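Local coordinates for protein Nrps/pks (Streptomyces albus, PDB 4OPF) that serves as a ketosynthase domain of the oxazolomycin polyketide synthase, where it probably takes up the growing acyl chain and hands it on, at residues 302-307 with 366-371; 215-220 with 360-365; 294-299 with 324-329; 274-279 with 311-316; 285-290 with 318-323. One frame throughout, in Å; residues are numbered along the deposited sequence. Where two conformers were deposited one is given.

Interaction 1: residues 302-307 with 366-371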
# COMPACT_ATOMS: atom_id res chain seq x y z
N PRO A 302 -7.49 -25.67 8.12
CA PRO A 302 -6.43 -24.68 8.00
C PRO A 302 -5.41 -24.78 9.12
O PRO A 302 -4.24 -24.53 8.88
CB PRO A 302 -7.16 -23.34 8.02
CG PRO A 302 -8.57 -23.64 8.33
CD PRO A 302 -8.83 -25.08 8.08
N ASP A 303 -5.81 -25.17 10.33
CA ASP A 303 -4.85 -25.27 11.41
C ASP A 303 -3.84 -26.38 11.14
O ASP A 303 -2.63 -26.25 11.38
CB ASP A 303 -5.57 -25.55 12.72
CG ASP A 303 -6.32 -24.31 13.30
OD1 ASP A 303 -6.12 -23.17 12.83
OD2 ASP A 303 -7.12 -24.53 14.26
N LEU A 304 -4.33 -27.51 10.65
CA LEU A 304 -3.44 -28.60 10.31
C LEU A 304 -2.49 -28.22 9.18
O LEU A 304 -1.31 -28.53 9.20
CB LEU A 304 -4.28 -29.79 9.88
CG LEU A 304 -3.48 -31.01 9.45
CD1 LEU A 304 -2.66 -31.51 10.64
CD2 LEU A 304 -4.42 -32.09 8.90
N ILE A 305 -3.02 -27.57 8.16
CA ILE A 305 -2.21 -27.06 7.07
C ILE A 305 -1.11 -26.15 7.60
O ILE A 305 0.08 -26.27 7.20
CB ILE A 305 -3.08 -26.36 6.02
CG1 ILE A 305 -3.80 -27.46 5.22
CG2 ILE A 305 -2.25 -25.43 5.16
CD1 ILE A 305 -4.92 -26.93 4.36
N GLU A 306 -1.49 -25.26 8.51
CA GLU A 306 -0.51 -24.35 9.07
C GLU A 306 0.60 -25.07 9.79
O GLU A 306 1.77 -24.72 9.63
CB GLU A 306 -1.13 -23.27 9.99
CG GLU A 306 -0.02 -22.38 10.54
CD GLU A 306 -0.45 -21.15 11.40
OE1 GLU A 306 -1.58 -21.20 11.99
OE2 GLU A 306 0.40 -20.18 11.51
N LEU A 307 0.26 -26.03 10.63
CA LEU A 307 1.28 -26.77 11.40
C LEU A 307 2.26 -27.55 10.49
O LEU A 307 3.44 -27.56 10.70
CB LEU A 307 0.61 -27.75 12.35
CG LEU A 307 -0.16 -27.12 13.52
CD1 LEU A 307 -0.73 -28.25 14.32
CD2 LEU A 307 0.67 -26.27 14.44
N GLU A 366 -6.44 -34.60 14.52
CA GLU A 366 -6.57 -36.04 14.31
C GLU A 366 -5.55 -36.60 13.32
O GLU A 366 -5.29 -37.81 13.31
CB GLU A 366 -7.98 -36.35 13.83
CG GLU A 366 -8.44 -37.78 14.08
CD GLU A 366 -9.72 -38.07 13.32
OE1 GLU A 366 -10.64 -37.24 13.40
OE2 GLU A 366 -9.79 -39.11 12.64
N HIS A 367 -4.99 -35.73 12.48
CA HIS A 367 -4.08 -36.19 11.42
C HIS A 367 -2.70 -35.53 11.54
O HIS A 367 -2.05 -35.21 10.53
CB HIS A 367 -4.73 -35.97 10.03
CG HIS A 367 -5.98 -36.78 9.82
ND1 HIS A 367 -7.25 -36.22 9.75
CD2 HIS A 367 -6.17 -38.12 9.68
CE1 HIS A 367 -8.14 -37.17 9.57
NE2 HIS A 367 -7.52 -38.34 9.53
N PHE A 368 -2.25 -35.35 12.79
CA PHE A 368 -0.97 -34.72 13.08
C PHE A 368 -0.30 -35.30 14.32
O PHE A 368 -0.82 -35.16 15.42
CB PHE A 368 -1.15 -33.20 13.27
CG PHE A 368 0.15 -32.45 13.40
CD1 PHE A 368 0.92 -32.16 12.28
CD2 PHE A 368 0.61 -32.04 14.64
CE1 PHE A 368 2.12 -31.47 12.40
CE2 PHE A 368 1.81 -31.35 14.77
CZ PHE A 368 2.56 -31.07 13.65
N ASP A 369 0.87 -35.91 14.14
CA ASP A 369 1.63 -36.46 15.26
C ASP A 369 2.46 -35.36 15.98
O ASP A 369 3.51 -34.92 15.49
CB ASP A 369 2.52 -37.61 14.75
CG ASP A 369 2.97 -38.56 15.87
OD1 ASP A 369 2.36 -38.54 16.97
OD2 ASP A 369 3.93 -39.33 15.64
N PHE A 370 1.99 -34.93 17.16
CA PHE A 370 2.72 -33.98 18.03
C PHE A 370 3.84 -34.66 18.85
O PHE A 370 4.33 -34.10 19.83
CB PHE A 370 1.75 -33.29 19.02
CG PHE A 370 1.11 -32.04 18.50
CD1 PHE A 370 1.86 -30.90 18.30
CD2 PHE A 370 -0.27 -31.98 18.29
CE1 PHE A 370 1.27 -29.73 17.86
CE2 PHE A 370 -0.87 -30.82 17.85
CZ PHE A 370 -0.10 -29.69 17.64
N ALA A 371 4.21 -35.89 18.48
CA ALA A 371 5.31 -36.59 19.12
C ALA A 371 6.36 -37.05 18.10
O ALA A 371 7.27 -37.80 18.46
CB ALA A 371 4.78 -37.78 19.90
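L304 and L307, one turn apart on a helix, meet F368 and F370 of the loop 366-371, and the contact is apolar throughout. The closest part is aliphatic: L304 sends CD1 to within 3.5 Å of F368 CB, and the same methyl lies near the carbonyl O of H367. Its other branch, CD2, rests 4.1 Å from H367 CB. L304 reaches across because its CG stands anti to the backbone N (chi1 178°), which carries both methyls out from the helix toward the loop.

The helix belongs to the crossover that joins the neighbouring parallel strands 291-293 and 322-325 of the thiolase-type sheet; the loop leads from strand 354-355 to the outermost strand 375-376.

The aromatic part centres on L307, whose side chain lies over one face of the F368 ring. Its CD1 makes a CH-pi contact, 4.2 Å from the centroid of the F368 ring and 17° off the normal, while L307 CB sits 4.0 Å from F368 CE1. The same CD1 also approaches F370 CZ, at 3.7 Å and obliquely to that ring. Within the loop the two phenylalanines are turned against each other: F368 CE2 lies over one face of F370, toward its rim, and F370 in turn meets the ring of F377.

Interaction 2: residues 215-220 with 360-365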
# COMPACT_ATOMS: atom_id res chain seq x y z
N ASP A 215 -6.95 -27.80 17.83
CA ASP A 215 -7.80 -28.44 18.82
C ASP A 215 -9.15 -28.82 18.16
O ASP A 215 -9.69 -28.04 17.37
CB ASP A 215 -8.09 -27.42 19.92
CG ASP A 215 -8.88 -27.99 21.08
OD1 ASP A 215 -10.08 -28.34 20.94
OD2 ASP A 215 -8.31 -28.06 22.17
N ARG A 216 -9.72 -29.97 18.52
CA ARG A 216 -11.02 -30.43 17.94
C ARG A 216 -12.30 -29.59 18.20
O ARG A 216 -13.27 -29.72 17.45
CB ARG A 216 -11.32 -31.86 18.39
CG ARG A 216 -10.50 -32.90 17.68
CD ARG A 216 -11.12 -34.26 17.94
NE ARG A 216 -10.84 -34.82 19.28
CZ ARG A 216 -11.73 -35.40 20.12
NH1 ARG A 216 -13.02 -35.56 19.80
NH2 ARG A 216 -11.31 -35.87 21.30
N ARG A 217 -12.33 -28.76 19.24
CA ARG A 217 -13.51 -27.92 19.49
C ARG A 217 -13.51 -26.60 18.69
O ARG A 217 -14.47 -25.83 18.76
CB ARG A 217 -13.66 -27.64 20.98
CG ARG A 217 -14.02 -28.89 21.78
CD ARG A 217 -13.68 -28.72 23.26
NE ARG A 217 -12.23 -28.72 23.50
CZ ARG A 217 -11.66 -28.52 24.69
NH1 ARG A 217 -12.40 -28.29 25.77
NH2 ARG A 217 -10.34 -28.55 24.79
N ALA A 218 -12.43 -26.37 17.92
CA ALA A 218 -12.23 -25.11 17.17
C ALA A 218 -13.42 -24.69 16.25
O ALA A 218 -13.78 -25.42 15.32
CB ALA A 218 -10.92 -25.16 16.38
N ARG A 219 -13.97 -23.50 16.53
CA ARG A 219 -15.18 -22.95 15.89
C ARG A 219 -15.02 -21.48 15.40
O ARG A 219 -16.02 -20.79 15.19
CB ARG A 219 -16.36 -23.00 16.90
CG ARG A 219 -17.41 -24.09 16.67
CD ARG A 219 -18.81 -23.63 17.09
NE ARG A 219 -19.38 -22.65 16.14
CZ ARG A 219 -19.73 -21.39 16.43
NH1 ARG A 219 -19.62 -20.88 17.65
NH2 ARG A 219 -20.22 -20.61 15.46
N GLY A 220 -13.78 -20.98 15.24
CA GLY A 220 -13.55 -19.53 15.08
C GLY A 220 -13.77 -18.79 16.40
O GLY A 220 -14.33 -19.35 17.35
N SER A 360 -4.89 -22.63 24.47
CA SER A 360 -5.69 -23.73 23.87
C SER A 360 -4.89 -25.02 23.60
O SER A 360 -4.10 -25.45 24.46
CB SER A 360 -6.40 -23.22 22.61
OG SER A 360 -7.36 -24.15 22.17
N GLY A 361 -5.10 -25.67 22.42
CA GLY A 361 -4.35 -26.88 21.98
C GLY A 361 -4.55 -28.19 22.78
O GLY A 361 -3.78 -29.16 22.64
N ARG A 362 -5.64 -28.22 23.55
CA ARG A 362 -5.82 -29.18 24.65
C ARG A 362 -6.64 -30.40 24.17
O ARG A 362 -7.31 -31.06 24.98
CB ARG A 362 -6.48 -28.51 25.89
CG ARG A 362 -6.58 -26.98 25.94
CD ARG A 362 -7.90 -26.47 25.35
NE ARG A 362 -8.23 -25.11 25.77
CZ ARG A 362 -8.96 -24.25 25.07
NH1 ARG A 362 -9.44 -24.57 23.86
NH2 ARG A 362 -9.19 -23.03 25.57
N GLN A 363 -6.58 -30.69 22.87
CA GLN A 363 -7.40 -31.74 22.26
C GLN A 363 -6.84 -31.93 20.84
O GLN A 363 -7.46 -31.51 19.85
CB GLN A 363 -8.89 -31.34 22.25
CG GLN A 363 -9.88 -32.49 22.07
CD GLN A 363 -11.19 -32.26 22.81
OE1 GLN A 363 -12.25 -32.07 22.19
NE2 GLN A 363 -11.14 -32.28 24.15
N PRO A 364 -5.65 -32.57 20.74
CA PRO A 364 -4.88 -32.43 19.51
C PRO A 364 -5.66 -32.88 18.27
O PRO A 364 -6.66 -33.62 18.37
CB PRO A 364 -3.63 -33.29 19.76
CG PRO A 364 -4.06 -34.30 20.76
CD PRO A 364 -5.13 -33.64 21.60
N LEU A 365 -5.21 -32.43 17.11
CA LEU A 365 -5.90 -32.66 15.87
C LEU A 365 -5.72 -34.12 15.52
O LEU A 365 -4.90 -34.79 16.14
CB LEU A 365 -5.36 -31.73 14.77
CG LEU A 365 -5.54 -30.22 14.98
CD1 LEU A 365 -6.88 -29.88 15.62
CD2 LEU A 365 -4.40 -29.66 15.81
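D215 opens a type I turn that ends at A218, and its CA comes within 4.8 Å of the CA of Q363. The two irregular backbones are tied by one good hydrogen bond, from R216 N to Q363 O (3.0 Å); D215 CA adds a CA-H...O contact to the same oxygen.

Among the side chains D215 is central. Its OD1 accepts from R217 N at 2.9 Å through the anti lone pair, an Asx turn, and OD2 forms a long salt bridge with R217 NH2 (3.4 Å). With CG anti to the backbone N (chi1 -175°), OD2 also reaches R362 N, a weak bond bent to 124°. The amide of Q363 is sandwiched between two guanidinium groups: it lies nearly parallel to that of R217, the planes 13° apart with Q363 NE2 3.6 Å above the R217 plane, and R216 closes the opposite side. R217 NH2 and R362 NE are only 4.2 Å apart, a like-charge approach that the nearby carboxylate probably eases. Replacing D215 by an alanine would probably set R217 free to turn and leave the two arginines without their shared countercharge.

Outside the pair, S360 OG bonds V213 N, and L365 packs on F214. The contact thus sets the run toward strand 226-234 beside the loop after strand 354-355, and G220, paired with G298, ties it also to the loop before helix 300-314.

Interaction 3: residues 294-299 with 324-329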
# COMPACT_ATOMS: atom_id res chain seq x y z
N THR A 294 1.42 -17.90 15.64
CA THR A 294 0.81 -18.56 14.52
C THR A 294 -0.42 -17.77 14.05
O THR A 294 -0.97 -16.96 14.77
CB THR A 294 0.32 -19.98 14.91
OG1 THR A 294 -0.65 -19.89 15.97
CG2 THR A 294 1.47 -20.84 15.37
N ASN A 295 -0.86 -18.09 12.85
CA ASN A 295 -2.10 -17.57 12.32
C ASN A 295 -3.30 -17.99 13.12
O ASN A 295 -4.16 -17.19 13.43
CB ASN A 295 -2.29 -18.02 10.90
CG ASN A 295 -3.52 -17.40 10.29
OD1 ASN A 295 -3.70 -16.20 10.32
ND2 ASN A 295 -4.41 -18.24 9.80
N ALA A 296 -3.36 -19.27 13.43
CA ALA A 296 -4.36 -19.77 14.35
C ALA A 296 -5.77 -19.50 13.90
O ALA A 296 -6.54 -18.82 14.54
CB ALA A 296 -4.11 -19.22 15.76
N ALA A 297 -6.11 -20.06 12.76
CA ALA A 297 -7.41 -19.79 12.16
C ALA A 297 -8.54 -20.29 13.05
O ALA A 297 -9.59 -19.71 13.06
CB ALA A 297 -7.51 -20.46 10.79
N GLY A 298 -8.34 -21.39 13.76
CA GLY A 298 -9.36 -21.93 14.65
C GLY A 298 -10.33 -22.85 13.91
O GLY A 298 -11.54 -22.85 14.15
N SER A 299 -9.79 -23.63 13.00
CA SER A 299 -10.56 -24.58 12.28
C SER A 299 -9.58 -25.68 11.85
O SER A 299 -8.43 -25.40 11.52
CB SER A 299 -11.21 -23.87 11.10
OG SER A 299 -12.18 -24.71 10.55
N LEU A 324 5.21 -22.64 19.65
CA LEU A 324 4.10 -22.02 18.94
C LEU A 324 3.12 -21.43 19.91
O LEU A 324 2.84 -22.00 20.97
CB LEU A 324 3.33 -23.04 18.09
CG LEU A 324 4.15 -23.88 17.11
CD1 LEU A 324 3.25 -24.65 16.18
CD2 LEU A 324 5.08 -23.03 16.28
N GLY A 325 2.56 -20.30 19.52
CA GLY A 325 1.53 -19.64 20.27
C GLY A 325 0.51 -18.84 19.46
O GLY A 325 0.49 -18.84 18.21
N SER A 326 -0.40 -18.22 20.21
CA SER A 326 -1.42 -17.34 19.67
C SER A 326 -2.02 -16.47 20.75
O SER A 326 -2.39 -17.00 21.80
CB SER A 326 -2.56 -18.22 19.09
OG SER A 326 -3.63 -17.39 18.65
N VAL A 327 -2.32 -15.19 20.44
CA VAL A 327 -3.01 -14.30 21.36
C VAL A 327 -4.49 -14.50 21.36
O VAL A 327 -5.19 -13.94 22.21
CB VAL A 327 -2.84 -12.78 21.06
CG1 VAL A 327 -1.44 -12.39 21.29
CG2 VAL A 327 -3.16 -12.41 19.63
N LYS A 328 -5.00 -15.20 20.36
CA LYS A 328 -6.46 -15.21 20.19
C LYS A 328 -7.24 -15.83 21.36
O LYS A 328 -8.30 -15.35 21.70
CB LYS A 328 -6.84 -15.90 18.90
CG LYS A 328 -6.36 -15.14 17.69
CD LYS A 328 -6.91 -15.74 16.42
CE LYS A 328 -6.19 -15.17 15.22
NZ LYS A 328 -6.76 -15.83 14.02
N PRO A 329 -6.73 -16.90 21.99
CA PRO A 329 -7.44 -17.38 23.18
C PRO A 329 -7.42 -16.36 24.32
O PRO A 329 -8.29 -16.40 25.17
CB PRO A 329 -6.67 -18.64 23.57
CG PRO A 329 -6.01 -19.06 22.30
CD PRO A 329 -5.59 -17.76 21.67
O HOH W 1 -2.73 -15.88 16.54
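T294 grips the carbonyl oxygen of G325 twice. T294 N donates to G325 O at 2.9 Å, nearly straight (168°), and T294 OG1 donates to the same G325 O at 2.7 Å, the two coming from opposite faces of the carbonyl plane. OG1 can join in because it stands between the backbone N and the carbonyl carbon of its own residue (chi1 60°). The second grip is that of K328, whose chain, extended beyond CG, carries NZ to two successive carbonyls. NZ meets N295 O at 3.0 Å almost head-on, and A296 O at 3.0 Å from above its carbonyl plane. Between these sites A296 CB packs on S326 OG (3.5 Å), and a water links the two segments, donating to T294 O and hydrogen-bonding S326 OG.

A further shell fixes these groups. S326 OG accepts from K328 N, a capping bond at 3.1 Å as the chain enters helix 328-331. The carboxylate of E306 takes N295 N and A296 N, and E293 takes V327 N. The CB of N295 points away from the contact, and its OD1 is bonded to F396 N; the side chain also touches E338, as does K328.

By sequence, 295-299 matches the HGTGT motif of condensing ketosynthases, with asparagine where those enzymes carry a histidine of the Cys-His-His triad, and K328 matches the lysine of their KSNIGH motif. The lysine thus holds the main chain of this loop in place, while the changed side chain is consistent with a domain that does not itself condense.

Interaction 4: residues 274-279 with 311-316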
# COMPACT_ATOMS: atom_id res chain seq x y z
N VAL A 274 5.46 -17.78 1.73
CA VAL A 274 5.57 -16.48 2.38
C VAL A 274 6.49 -16.61 3.58
O VAL A 274 7.28 -15.71 3.88
CB VAL A 274 4.21 -15.90 2.76
CG1 VAL A 274 3.66 -16.54 4.03
CG2 VAL A 274 4.35 -14.43 2.96
N MSE A 275 6.45 -17.75 4.23
CA MSE A 275 7.34 -17.93 5.39
C MSE A 275 8.79 -18.10 4.92
O MSE A 275 9.68 -17.48 5.50
CB MSE A 275 6.96 -19.12 6.26
CG MSE A 275 5.58 -18.95 6.92
SE MSE A 275 5.25 -20.35 8.27
CE MSE A 275 4.71 -21.73 7.05
N ALA A 276 9.02 -18.92 3.91
CA ALA A 276 10.37 -19.06 3.36
C ALA A 276 10.93 -17.76 2.82
O ALA A 276 12.10 -17.45 3.00
CB ALA A 276 10.39 -20.13 2.26
N ARG A 277 10.10 -16.93 2.19
CA ARG A 277 10.55 -15.62 1.75
C ARG A 277 10.94 -14.70 2.88
O ARG A 277 11.95 -13.97 2.80
CB ARG A 277 9.46 -14.99 0.85
CG ARG A 277 9.78 -13.63 0.29
CD ARG A 277 10.96 -13.63 -0.73
NE ARG A 277 11.25 -12.23 -1.06
CZ ARG A 277 12.43 -11.75 -1.44
NH1 ARG A 277 12.56 -10.44 -1.66
NH2 ARG A 277 13.47 -12.58 -1.58
N ALA A 278 10.15 -14.63 3.93
CA ALA A 278 10.51 -13.72 5.04
C ALA A 278 11.82 -14.14 5.67
O ALA A 278 12.65 -13.29 6.06
CB ALA A 278 9.44 -13.69 6.11
N LEU A 279 11.99 -15.43 5.83
CA LEU A 279 13.28 -15.96 6.33
C LEU A 279 14.48 -15.62 5.49
O LEU A 279 15.51 -15.23 6.04
CB LEU A 279 13.26 -17.47 6.39
CG LEU A 279 12.65 -18.08 7.60
CD1 LEU A 279 12.92 -19.58 7.41
CD2 LEU A 279 13.30 -17.61 8.92
N ALA A 311 6.36 -26.82 10.05
CA ALA A 311 7.33 -27.88 10.12
C ALA A 311 8.18 -27.95 8.84
O ALA A 311 9.44 -28.07 8.92
CB ALA A 311 6.66 -29.22 10.39
N ALA A 312 7.54 -27.83 7.68
CA ALA A 312 8.25 -27.97 6.41
C ALA A 312 9.24 -26.84 6.18
O ALA A 312 10.32 -27.06 5.67
CB ALA A 312 7.28 -28.11 5.24
N VAL A 313 8.91 -25.64 6.58
CA VAL A 313 9.75 -24.53 6.31
C VAL A 313 10.80 -24.35 7.42
O VAL A 313 11.97 -24.08 7.13
CB VAL A 313 8.94 -23.22 6.21
CG1 VAL A 313 9.86 -22.00 6.29
CG2 VAL A 313 8.17 -23.16 4.91
N TYR A 314 10.36 -24.43 8.67
CA TYR A 314 11.21 -24.09 9.82
C TYR A 314 12.03 -25.23 10.40
O TYR A 314 13.11 -24.99 10.98
CB TYR A 314 10.34 -23.48 10.95
CG TYR A 314 10.15 -22.01 10.75
CD1 TYR A 314 11.14 -21.17 11.10
CD2 TYR A 314 9.02 -21.48 10.19
CE1 TYR A 314 11.02 -19.83 10.97
CE2 TYR A 314 8.89 -20.12 10.00
CZ TYR A 314 9.89 -19.30 10.40
OH TYR A 314 9.92 -17.95 10.21
N ARG A 315 11.53 -26.45 10.25
CA ARG A 315 12.11 -27.64 10.87
C ARG A 315 12.28 -28.84 9.93
O ARG A 315 12.11 -29.99 10.34
CB ARG A 315 11.33 -28.05 12.14
CG ARG A 315 11.44 -27.04 13.30
CD ARG A 315 12.87 -26.75 13.73
NE ARG A 315 12.90 -25.84 14.87
CZ ARG A 315 13.03 -24.51 14.80
NH1 ARG A 315 13.16 -23.88 13.66
NH2 ARG A 315 13.02 -23.80 15.91
N ASP A 316 12.62 -28.58 8.68
CA ASP A 316 12.76 -29.64 7.70
C ASP A 316 14.05 -30.38 7.99
O ASP A 316 15.10 -29.81 7.87
CB ASP A 316 12.78 -29.04 6.28
CG ASP A 316 12.66 -30.10 5.23
OD1 ASP A 316 12.34 -31.25 5.62
OD2 ASP A 316 12.95 -29.83 4.03
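V313 and Y314, near the end of helix 300-314, receive M275 and L279 from helix 268-282. The tight side lies inward, around the tyrosine. L279 covers one face of its ring with CD1, while its other methyl, CD2, approaches Y314 CE1 at 3.8 Å and Y314 OH at 3.6 Å. M275, present as selenomethionine, comes in at the rim: its SE lies in the ring plane, 5.3 Å from the centroid of Y314 and 4.0 Å from Y314 CE2, a Met-aromatic contact at the edge. CG beside the backbone N (chi1 -64°) and an extended chi2 (-170°) carry SE to that edge. The hydroxyl of Y314 passes on to a hydrogen bond with H404 NE2.

H404 belongs to strand 401-408, so the two helices pack side by side against the central sheet of the thiolase-type fold, and V274 and A278 touch the same strand.

V313 marks the change to the looser side. Its CG1 fits against helix 268-282, 4.1 Å from M275 CB, 4.1 Å from L279 CD1 and 4.0 Å from A276 N. Beyond it, at the solvent boundary, the CB of exposed A276 lies 4.5 Å from V313 CG1. R277 points elsewhere, to a salt bridge with D178 of the second subunit.

Interaction 5: residues 285-290 with 318-323; sequences AADDVT and SDTPCS
T290 and S323 join the two segments through their main chains, S323 N donating to T290 O at 3.0 Å and 167°, while farther along the 3-10 turn 286-288 faces the loop before strand 322-325. T290 O takes a second proton from a water at 2.7 Å, and this water also gives a weak bond to P321 O, bridging the backbones beside the direct bond.

The side-chain link is polar. S318 OG donates to D287 OD1 at 2.7 Å, meeting the carboxylate on its syn side and 20° out of its plane. The same hydroxyl accepts from T320 N (3.0 Å) in an ST turn, so its rotation is fixed from two directions; OG stands anti to the serine's backbone N (chi1 173°), which suits both. T320 leans over the carboxylate as well, its CB 3.6 Å from D287 OD1, and its CG2 lies 3.9 Å from D287 O. A leucine in place of D287 would probably leave the S318 hydroxyl without its acceptor and the ST turn less firmly fixed to the 3-10 segment.

R315, just after helix 300-314, reaches in between the segments: its guanidinium bonds the carbonyls of A286 and V289 on one and of T320 and P321 on the other, with a long, weak ion pair to D287. From here the chains enter parallel neighbours in the sheet, strands 291-293 and 322-325, where S323 also pairs with I292. T290 pairs with L390 of strand 390-396, and C322 with R376 of strand 375-376.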
# COMPACT_ATOMS: atom_id res chain seq x y z
N ALA A 285 19.08 -18.37 9.93
CA ALA A 285 18.79 -19.79 9.77
C ALA A 285 17.40 -20.09 10.34
O ALA A 285 17.01 -19.55 11.36
CB ALA A 285 19.86 -20.61 10.48
N ALA A 286 16.65 -20.95 9.69
CA ALA A 286 15.36 -21.38 10.23
C ALA A 286 15.42 -21.86 11.67
O ALA A 286 14.52 -21.57 12.46
CB ALA A 286 14.80 -22.49 9.35
N ASP A 287 16.43 -22.65 12.01
CA ASP A 287 16.57 -23.17 13.36
C ASP A 287 16.79 -22.11 14.44
O ASP A 287 16.62 -22.39 15.61
CB ASP A 287 17.77 -24.14 13.41
CG ASP A 287 17.38 -25.60 13.10
OD1 ASP A 287 16.21 -26.01 13.12
OD2 ASP A 287 18.31 -26.38 12.81
N ASP A 288 17.20 -20.91 14.05
CA ASP A 288 17.38 -19.85 15.00
C ASP A 288 16.09 -19.20 15.42
O ASP A 288 16.08 -18.51 16.44
CB ASP A 288 18.34 -18.79 14.46
CG ASP A 288 19.78 -19.31 14.38
OD1 ASP A 288 20.17 -20.16 15.17
OD2 ASP A 288 20.51 -18.84 13.52
N VAL A 289 15.01 -19.41 14.68
CA VAL A 289 13.70 -18.84 15.05
C VAL A 289 13.10 -19.81 16.08
O VAL A 289 12.80 -20.94 15.76
CB VAL A 289 12.79 -18.65 13.85
CG1 VAL A 289 11.44 -18.06 14.24
CG2 VAL A 289 13.45 -17.76 12.80
N THR A 290 12.92 -19.30 17.28
CA THR A 290 12.57 -20.07 18.47
C THR A 290 11.08 -20.10 18.78
O THR A 290 10.60 -21.05 19.42
CB THR A 290 13.33 -19.45 19.65
OG1 THR A 290 14.71 -19.56 19.38
CG2 THR A 290 13.03 -20.10 20.98
N SER A 318 14.99 -31.29 11.01
CA SER A 318 15.54 -30.75 12.25
C SER A 318 14.74 -31.21 13.44
O SER A 318 13.54 -31.36 13.35
CB SER A 318 15.53 -29.22 12.21
OG SER A 318 15.90 -28.69 13.45
N ASP A 319 15.43 -31.38 14.57
CA ASP A 319 14.84 -31.70 15.86
C ASP A 319 14.88 -30.52 16.81
O ASP A 319 14.53 -30.68 17.95
CB ASP A 319 15.59 -32.91 16.51
CG ASP A 319 15.56 -34.19 15.61
OD1 ASP A 319 14.46 -34.58 15.12
OD2 ASP A 319 16.64 -34.81 15.36
N THR A 320 15.31 -29.32 16.36
CA THR A 320 15.40 -28.20 17.27
C THR A 320 13.97 -27.80 17.74
O THR A 320 13.10 -27.62 16.89
CB THR A 320 16.05 -27.00 16.54
OG1 THR A 320 17.38 -27.33 16.14
CG2 THR A 320 16.10 -25.76 17.40
N PRO A 321 13.73 -27.63 19.05
CA PRO A 321 12.40 -27.21 19.47
C PRO A 321 11.92 -25.94 18.76
O PRO A 321 12.72 -25.05 18.40
CB PRO A 321 12.58 -26.94 20.98
CG PRO A 321 13.59 -28.00 21.37
CD PRO A 321 14.59 -27.92 20.23
N CYS A 322 10.62 -25.89 18.49
CA CYS A 322 9.99 -24.67 17.99
C CYS A 322 8.70 -24.45 18.76
O CYS A 322 7.81 -25.27 18.69
CB CYS A 322 9.69 -24.74 16.49
SG CYS A 322 9.19 -23.13 15.76
N SER A 323 8.64 -23.33 19.48
CA SER A 323 7.54 -23.02 20.33
C SER A 323 6.46 -22.18 19.61
O SER A 323 6.77 -21.21 18.97
CB SER A 323 8.12 -22.31 21.54
OG SER A 323 7.11 -22.14 22.48
O HOH W 2 11.69 -23.04 20.96

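In the fold
Interactions 1, 3, 4 and 5 gather around the unit made of strand 291-293, helix 300-314 and strand 322-325. Interaction 3 is buried and polar, at the ends of the two strands; interaction 5 is partly buried, at their beginnings, and relies on a carboxylate, hydroxyls and main chain. Interactions 1 and 4 pack apolar side chains on the helix, the first a surface contact with an outer loop, the second a buried one with a neighbouring helix. R315 connects interaction 4 to interaction 5, and E306 and D303 connect interaction 1 to 294-299. Interaction 2, charged and partly buried, touches interaction 1 through L365 and P364, and lies about 24 Å, centre to centre, from interactions 4 and 5.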